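Response regulator receiver modulated diguanylate cyclase with PAS/PAC sensor (Desulfovibrio desulfuricans subsp. desulfuricans, PDB 3CG0) probably synthesises cyclic di-GMP under the control of an amino-terminal CheY-like receiver domain, the part held in this structure, and a PAS sensor. Local coordinates at residues A21-Y34 and K111-E123. Residues are numbered along the deposited sequence; the frame is centred on the assembly and turned at random. Where two conformers were deposited one is given.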
ATOM      1  N   ALA C  21     -33.747 -24.550   0.501  1.00 55.83           N
ATOM      2  CA  ALA C  21     -32.869 -23.459   0.924  1.00 45.54           C
ATOM      3  C   ALA C  21     -31.611 -23.421   0.070  1.00 41.82           C
ATOM      4  O   ALA C  21     -31.182 -22.345  -0.347  1.00 41.81           O
ATOM      5  CB  ALA C  21     -32.512 -23.609   2.393  1.00 56.32           C
ATOM      6  N   ALA C  22     -31.045 -24.599  -0.207  1.00 38.03           N
ATOM      7  CA  ALA C  22     -29.918 -24.752  -1.124  1.00 40.33           C
ATOM      8  C   ALA C  22     -30.214 -24.196  -2.504  1.00 44.65           C
ATOM      9  O   ALA C  22     -29.397 -23.481  -3.082  1.00 47.67           O
ATOM     10  CB  ALA C  22     -29.525 -26.218  -1.240  1.00 43.48           C
ATOM     11  N   ALA C  23     -31.389 -24.544  -3.022  1.00 44.89           N
ATOM     12  CA  ALA C  23     -31.851 -24.090  -4.320  1.00 41.88           C
ATOM     13  C   ALA C  23     -32.035 -22.589  -4.334  1.00 37.28           C
ATOM     14  O   ALA C  23     -31.556 -21.925  -5.251  1.00 40.13           O
ATOM     15  CB  ALA C  23     -33.154 -24.792  -4.695  1.00 45.76           C
ATOM     16  N   THR C  24     -32.704 -22.064  -3.307  1.00 39.56           N
ATOM     17  CA  THR C  24     -32.896 -20.614  -3.127  1.00 43.52           C
ATOM     18  C   THR C  24     -31.559 -19.868  -3.062  1.00 41.71           C
ATOM     19  O   THR C  24     -31.382 -18.832  -3.717  1.00 48.06           O
ATOM     20  CB  THR C  24     -33.722 -20.310  -1.851  1.00 50.63           C
ATOM     21  OG1 THR C  24     -34.837 -21.205  -1.771  1.00 47.73           O
ATOM     22  CG2 THR C  24     -34.225 -18.867  -1.844  1.00 51.10           C
ATOM     23  N   LEU C  25     -30.619 -20.408  -2.283  1.00 40.90           N
ATOM     24  CA  LEU C  25     -29.242 -19.921  -2.262  1.00 35.09           C
ATOM     25  C   LEU C  25     -28.574 -19.960  -3.627  1.00 37.11           C
ATOM     26  O   LEU C  25     -27.933 -18.998  -4.020  1.00 37.88           O
ATOM     27  CB  LEU C  25     -28.386 -20.746  -1.305  1.00 42.54           C
ATOM     28  CG  LEU C  25     -27.963 -20.150   0.020  1.00 46.97           C
ATOM     29  CD1 LEU C  25     -27.009 -21.124   0.660  1.00 47.25           C
ATOM     30  CD2 LEU C  25     -27.303 -18.796  -0.206  1.00 42.73           C
ATOM     31  N   ARG C  26     -28.702 -21.081  -4.335  1.00 42.03           N
ATOM     32  CA  ARG C  26     -28.113 -21.231  -5.668  0.50 40.80           C
ATOM     33  C   ARG C  26     -28.669 -20.182  -6.639  1.00 41.32           C
ATOM     34  O   ARG C  26     -27.919 -19.603  -7.423  1.00 37.65           O
ATOM     35  CB  ARG C  26     -28.354 -22.642  -6.200  0.50 40.79           C
ATOM     36  CG  ARG C  26     -27.311 -23.119  -7.188  0.50 44.02           C
ATOM     37  CD  ARG C  26     -27.526 -24.576  -7.585  0.50 40.08           C
ATOM     38  NE  ARG C  26     -26.330 -25.109  -8.242  0.50 45.60           N
ATOM     39  CZ  ARG C  26     -25.955 -26.384  -8.212  0.50 32.28           C
ATOM     40  NH1 ARG C  26     -26.686 -27.289  -7.564  0.50 39.04           N
ATOM     41  NH2 ARG C  26     -24.844 -26.754  -8.832  0.50 30.40           N
ATOM     42  N   ILE C  27     -29.984 -19.943  -6.566  1.00 38.41           N
ATOM     43  CA  ILE C  27     -30.675 -18.926  -7.392  1.00 40.18           C
ATOM     44  C   ILE C  27     -30.101 -17.535  -7.131  1.00 38.30           C
ATOM     45  O   ILE C  27     -29.696 -16.851  -8.067  1.00 44.49           O
ATOM     46  CB  ILE C  27     -32.217 -18.907  -7.155  1.00 42.84           C
ATOM     47  CG1 ILE C  27     -32.887 -20.154  -7.727  1.00 39.81           C
ATOM     48  CG2 ILE C  27     -32.881 -17.670  -7.783  1.00 45.17           C
ATOM     49  CD1 ILE C  27     -34.317 -20.327  -7.256  1.00 34.97           C
ATOM     50  N   GLN C  28     -30.033 -17.150  -5.854  1.00 39.26           N
ATOM     51  CA  GLN C  28     -29.421 -15.880  -5.432  1.00 42.08           C
ATOM     52  C   GLN C  28     -27.975 -15.710  -5.875  1.00 41.42           C
ATOM     53  O   GLN C  28     -27.609 -14.637  -6.320  1.00 40.54           O
ATOM     54  CB  GLN C  28     -29.503 -15.696  -3.920  1.00 44.47           C
ATOM     55  CG  GLN C  28     -30.873 -15.309  -3.412  1.00 49.64           C
ATOM     56  CD  GLN C  28     -30.897 -15.136  -1.909  1.00 56.99           C
ATOM     57  OE1 GLN C  28     -30.788 -16.104  -1.155  1.00 56.72           O
ATOM     58  NE2 GLN C  28     -31.052 -13.899  -1.464  1.00 62.84           N
ATOM     59  N   LEU C  29     -27.170 -16.765  -5.768  1.00 36.24           N
ATOM     60  CA  LEU C  29     -25.759 -16.692  -6.129  1.00 40.26           C
ATOM     61  C   LEU C  29     -25.547 -16.591  -7.622  1.00 44.31           C
ATOM     62  O   LEU C  29     -24.684 -15.843  -8.075  1.00 43.48           O
ATOM     63  CB  LEU C  29     -24.977 -17.886  -5.587  1.00 43.30           C
ATOM     64  CG  LEU C  29     -24.762 -17.934  -4.074  1.00 40.26           C
ATOM     65  CD1 LEU C  29     -24.291 -19.305  -3.701  1.00 38.41           C
ATOM     66  CD2 LEU C  29     -23.761 -16.910  -3.665  1.00 31.99           C
ATOM     67  N   GLU C  30     -26.336 -17.347  -8.377  1.00 48.42           N
ATOM     68  CA  GLU C  30     -26.277 -17.320  -9.835  1.00 49.82           C
ATOM     69  C   GLU C  30     -26.708 -15.957 -10.396  1.00 45.22           C
ATOM     70  O   GLU C  30     -26.133 -15.488 -11.375  1.00 52.20           O
ATOM     71  CB  GLU C  30     -27.156 -18.422 -10.412  1.00 52.47           C
ATOM     72  CG  GLU C  30     -26.594 -19.080 -11.647  1.00 71.26           C
ATOM     73  CD  GLU C  30     -25.839 -20.351 -11.324  1.00 82.26           C
ATOM     74  OE1 GLU C  30     -24.746 -20.271 -10.717  1.00 83.92           O
ATOM     75  OE2 GLU C  30     -26.342 -21.434 -11.688  1.00 87.50           O
ATOM     76  N   SER C  31     -27.697 -15.328  -9.753  1.00 45.31           N
ATOM     77  CA  SER C  31     -28.189 -13.998 -10.128  0.50 50.88           C
ATOM     78  C   SER C  31     -27.167 -12.890  -9.861  1.00 53.35           C
ATOM     79  O   SER C  31     -27.210 -11.820 -10.478  1.00 54.21           O
ATOM     80  CB  SER C  31     -29.485 -13.686  -9.371  0.50 51.76           C
ATOM     81  OG  SER C  31     -30.405 -14.759  -9.474  0.50 55.24           O
ATOM     82  N   LEU C  32     -26.265 -13.144  -8.915  1.00 55.77           N
ATOM     83  CA  LEU C  32     -25.219 -12.191  -8.571  1.00 53.74           C
ATOM     84  C   LEU C  32     -24.029 -12.324  -9.524  1.00 59.29           C
ATOM     85  O   LEU C  32     -23.258 -11.377  -9.707  1.00 61.17           O
ATOM     86  CB  LEU C  32     -24.790 -12.355  -7.104  1.00 51.09           C
ATOM     87  CG  LEU C  32     -25.796 -11.853  -6.050  1.00 50.52           C
ATOM     88  CD1 LEU C  32     -25.474 -12.387  -4.664  1.00 51.57           C
ATOM     89  CD2 LEU C  32     -25.880 -10.320  -6.018  1.00 52.60           C
ATOM     90  N   GLY C  33     -23.896 -13.499 -10.133  1.00 56.61           N
ATOM     91  CA  GLY C  33     -22.844 -13.747 -11.111  1.00 60.13           C
ATOM     92  C   GLY C  33     -21.888 -14.866 -10.728  1.00 62.12           C
ATOM     93  O   GLY C  33     -21.167 -15.388 -11.587  1.00 62.62           O
ATOM     94  N   TYR C  34     -21.893 -15.233  -9.444  1.00 56.87           N
ATOM     95  CA  TYR C  34     -20.988 -16.247  -8.901  1.00 53.80           C
ATOM     96  C   TYR C  34     -21.184 -17.609  -9.541  1.00 50.12           C
ATOM     97  O   TYR C  34     -22.294 -17.990  -9.893  1.00 53.25           O
ATOM     98  CB  TYR C  34     -21.171 -16.388  -7.383  1.00 52.47           C
ATOM     99  CG  TYR C  34     -20.901 -15.132  -6.593  1.00 53.27           C
ATOM    100  CD1 TYR C  34     -19.602 -14.654  -6.422  1.00 54.22           C
ATOM    101  CD2 TYR C  34     -21.945 -14.432  -5.992  1.00 49.54           C
ATOM    102  CE1 TYR C  34     -19.353 -13.493  -5.696  1.00 47.24           C
ATOM    103  CE2 TYR C  34     -21.709 -13.281  -5.260  1.00 50.67           C
ATOM    104  CZ  TYR C  34     -20.412 -12.820  -5.113  1.00 47.79           C
ATOM    105  OH  TYR C  34     -20.183 -11.679  -4.391  1.00 51.24           O
ATOM    106  N   LYS C 111     -31.018 -17.019   7.422  1.00 69.14           N
ATOM    107  CA  LYS C 111     -31.967 -17.301   6.344  1.00 74.83           C
ATOM    108  C   LYS C 111     -33.381 -16.818   6.711  1.00 79.09           C
ATOM    109  O   LYS C 111     -33.783 -16.935   7.876  1.00 80.54           O
ATOM    110  CB  LYS C 111     -31.936 -18.786   5.934  1.00 74.34           C
ATOM    111  CG  LYS C 111     -32.213 -19.796   7.046  1.00 74.54           C
ATOM    112  CD  LYS C 111     -31.176 -20.919   7.044  1.00 72.37           C
ATOM    113  CE  LYS C 111     -31.426 -21.970   5.977  1.00 72.08           C
ATOM    114  NZ  LYS C 111     -31.985 -23.203   6.578  1.00 73.37           N
ATOM    115  N   PRO C 112     -34.134 -16.250   5.737  1.00 81.69           N
ATOM    116  CA  PRO C 112     -33.814 -16.004   4.319  1.00 79.99           C
ATOM    117  C   PRO C 112     -32.756 -14.920   4.125  1.00 76.94           C
ATOM    118  O   PRO C 112     -32.878 -13.814   4.663  1.00 77.03           O
ATOM    119  CB  PRO C 112     -35.156 -15.554   3.719  1.00 80.77           C
ATOM    120  CG  PRO C 112     -36.193 -15.911   4.743  1.00 84.52           C
ATOM    121  CD  PRO C 112     -35.496 -15.791   6.057  1.00 83.14           C
ATOM    122  N   VAL C 113     -31.720 -15.275   3.370  1.00 71.39           N
ATOM    123  CA  VAL C 113     -30.562 -14.425   3.155  1.00 61.69           C
ATOM    124  C   VAL C 113     -30.906 -13.365   2.116  1.00 63.27           C
ATOM    125  O   VAL C 113     -31.397 -13.693   1.035  1.00 61.68           O
ATOM    126  CB  VAL C 113     -29.338 -15.270   2.684  1.00 62.06           C
ATOM    127  CG1 VAL C 113     -28.118 -14.393   2.426  1.00 54.98           C
ATOM    128  CG2 VAL C 113     -29.010 -16.370   3.700  1.00 47.83           C
ATOM    129  N   ALA C 114     -30.671 -12.099   2.457  1.00 58.11           N
ATOM    130  CA  ALA C 114     -30.746 -11.018   1.481  1.00 59.67           C
ATOM    131  C   ALA C 114     -29.561 -11.116   0.527  1.00 56.60           C
ATOM    132  O   ALA C 114     -28.423 -11.319   0.960  1.00 61.48           O
ATOM    133  CB  ALA C 114     -30.768  -9.665   2.181  1.00 60.21           C
ATOM    134  N   ALA C 115     -29.832 -10.984  -0.766  1.00 56.98           N
ATOM    135  CA  ALA C 115     -28.800 -11.101  -1.795  1.00 56.72           C
ATOM    136  C   ALA C 115     -27.686 -10.059  -1.682  1.00 55.55           C
ATOM    137  O   ALA C 115     -26.523 -10.376  -1.912  1.00 55.78           O
ATOM    138  CB  ALA C 115     -29.421 -11.051  -3.181  1.00 55.55           C
ATOM    139  N   ASP C 116     -28.043  -8.823  -1.336  1.00 58.61           N
ATOM    140  CA  ASP C 116     -27.067  -7.736  -1.282  1.00 60.93           C
ATOM    141  C   ASP C 116     -26.081  -7.897  -0.120  1.00 59.04           C
ATOM    142  O   ASP C 116     -24.912  -7.544  -0.249  1.00 57.28           O
ATOM    143  CB  ASP C 116     -27.754  -6.355  -1.288  1.00 66.45           C
ATOM    144  CG  ASP C 116     -28.135  -5.870   0.100  1.00 74.86           C
ATOM    145  OD1 ASP C 116     -27.501  -4.907   0.593  1.00 81.92           O
ATOM    146  OD2 ASP C 116     -29.061  -6.452   0.702  1.00 84.42           O
ATOM    147  N   THR C 117     -26.555  -8.467   0.989  1.00 56.57           N
ATOM    148  CA  THR C 117     -25.698  -8.821   2.119  1.00 58.12           C
ATOM    149  C   THR C 117     -24.808 -10.001   1.742  1.00 53.58           C
ATOM    150  O   THR C 117     -23.620 -10.018   2.050  1.00 53.88           O
ATOM    151  CB  THR C 117     -26.516  -9.202   3.367  1.00 58.43           C
ATOM    152  OG1 THR C 117     -27.681  -8.375   3.448  1.00 67.04           O
ATOM    153  CG2 THR C 117     -25.678  -9.025   4.629  1.00 60.02           C
ATOM    154  N   LEU C 118     -25.404 -10.979   1.068  1.00 53.07           N
ATOM    155  CA  LEU C 118     -24.705 -12.147   0.557  1.00 48.17           C
ATOM    156  C   LEU C 118     -23.536 -11.740  -0.340  1.00 54.00           C
ATOM    157  O   LEU C 118     -22.424 -12.239  -0.179  1.00 54.73           O
ATOM    158  CB  LEU C 118     -25.695 -13.024  -0.217  1.00 48.82           C
ATOM    159  CG  LEU C 118     -25.214 -14.305  -0.879  1.00 40.67           C
ATOM    160  CD1 LEU C 118     -24.591 -15.180   0.174  1.00 30.33           C
ATOM    161  CD2 LEU C 118     -26.382 -14.998  -1.579  1.00 40.99           C
ATOM    162  N   HIS C 119     -23.792 -10.811  -1.256  1.00 53.18           N
ATOM    163  CA  HIS C 119     -22.780 -10.358  -2.200  1.00 51.75           C
ATOM    164  C   HIS C 119     -21.601  -9.639  -1.541  1.00 50.23           C
ATOM    165  O   HIS C 119     -20.447  -9.902  -1.880  1.00 57.38           O
ATOM    166  CB  HIS C 119     -23.408  -9.453  -3.256  1.00 55.02           C
ATOM    167  CG  HIS C 119     -22.403  -8.804  -4.150  1.00 57.20           C
ATOM    168  ND1 HIS C 119     -21.609  -9.521  -5.019  1.00 56.65           N
ATOM    169  CD2 HIS C 119     -22.041  -7.507  -4.292  1.00 57.73           C
ATOM    170  CE1 HIS C 119     -20.808  -8.695  -5.667  1.00 59.63           C
ATOM    171  NE2 HIS C 119     -21.050  -7.466  -5.245  1.00 68.80           N
ATOM    172  N   ARG C 120     -21.898  -8.741  -0.605  1.00 50.01           N
ATOM    173  CA  ARG C 120     -20.870  -7.977   0.105  1.00 50.02           C
ATOM    174  C   ARG C 120     -20.052  -8.833   1.076  1.00 51.16           C
ATOM    175  O   ARG C 120     -18.848  -8.620   1.222  1.00 55.68           O
ATOM    176  CB  ARG C 120     -21.477  -6.761   0.834  1.00 51.40           C
ATOM    177  CG  ARG C 120     -22.071  -5.676  -0.081  1.00 54.15           C
ATOM    178  CD  ARG C 120     -21.197  -5.416  -1.309  1.00 62.31           C
ATOM    179  NE  ARG C 120     -21.537  -4.184  -2.025  1.00 57.83           N
ATOM    180  CZ  ARG C 120     -20.967  -3.805  -3.170  1.00 61.39           C
ATOM    181  NH1 ARG C 120     -21.331  -2.667  -3.753  1.00 58.42           N
ATOM    182  NH2 ARG C 120     -20.035  -4.561  -3.739  1.00 58.08           N
ATOM    183  N   SER C 121     -20.708  -9.789   1.735  1.00 43.07           N
ATOM    184  CA  SER C 121     -20.033 -10.729   2.633  1.00 40.73           C
ATOM    185  C   SER C 121     -18.989 -11.549   1.915  1.00 37.24           C
ATOM    186  O   SER C 121     -17.871 -11.678   2.400  1.00 37.72           O
ATOM    187  CB  SER C 121     -21.044 -11.667   3.263  1.00 34.49           C
ATOM    188  OG  SER C 121     -22.089 -10.916   3.814  1.00 48.16           O
ATOM    189  N   ILE C 122     -19.361 -12.080   0.751  1.00 34.07           N
ATOM    190  CA  ILE C 122     -18.465 -12.885  -0.088  1.00 37.55           C
ATOM    191  C   ILE C 122     -17.278 -12.070  -0.610  1.00 40.49           C
ATOM    192  O   ILE C 122     -16.132 -12.532  -0.553  1.00 39.02           O
ATOM    193  CB  ILE C 122     -19.254 -13.548  -1.255  1.00 33.35           C
ATOM    194  CG1 ILE C 122     -20.231 -14.593  -0.700  1.00 38.64           C
ATOM    195  CG2 ILE C 122     -18.328 -14.183  -2.258  1.00 35.66           C
ATOM    196  CD1 ILE C 122     -20.960 -15.401  -1.767  1.00 38.33           C
ATOM    197  N   GLU C 123     -17.561 -10.861  -1.103  1.00 42.54           N
ATOM    198  CA  GLU C 123     -16.525  -9.926  -1.547  1.00 42.30           C
ATOM    199  C   GLU C 123     -15.531  -9.626  -0.434  1.00 38.88           C
ATOM    200  O   GLU C 123     -14.319  -9.752  -0.626  1.00 41.88           O
ATOM    201  CB  GLU C 123     -17.141  -8.618  -2.052  1.00 41.62           C
ATOM    202  CG  GLU C 123     -17.571  -8.641  -3.517  1.00 46.19           C
ATOM    203  CD  GLU C 123     -17.809  -7.243  -4.110  1.00 57.97           C
ATOM    204  OE1 GLU C 123     -17.803  -7.126  -5.359  1.00 65.77           O
ATOM    205  OE2 GLU C 123     -18.007  -6.269  -3.338  1.00 57.48           O
TER
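Leu118 pushes its CD2 methyl as a knob into a hole formed by Leu25, Gln28, Leu29 and Leu32, two successive turns of helix 21-32. Its CD2 lies 3.9 Å from Leu29 CD2, the two side chains crossing at about a right angle, and 4.0 Å from CB of Gln28, a second wall of the hole. Beyond that methylene the Gln28 chain runs extended (chi2 -180°) to the loop leading into helix 115-123, where NE2 donates to Val113 O at 2.5 Å, short for such a bond. That bond is nearly straight, 167° at the hydrogen, with the acceptor close to the amide plane but the donor tilted from the carbonyl plane. In this CheY-like alpha/beta receiver fold the first and last helices pack on the same side of the parallel sheet; the axes of 21-32 and 115-123 cross at -68°, and Leu29 also touches strand 11-15 and Leu118 strand 107-110. Further along, Leu32 lays both methyls against His119 CB, while its CD1 also approaches Ala115 O at 3.6 Å. Ile122 sets CD1 over one face of the Tyr34 ring, toward its rim, and brings CG2 to 3.7 Å from Tyr34 CE1. The Tyr34 hydroxyl takes a weak, bent hydrogen bond from His119 ND1, the rings meeting rim to rim. At the opposite end Ala21 CB touches Lys111 CE, whose amino group forms long, weak ion pairs with Glu16 and Asp61, the predicted phosphorylation site, here unmodified.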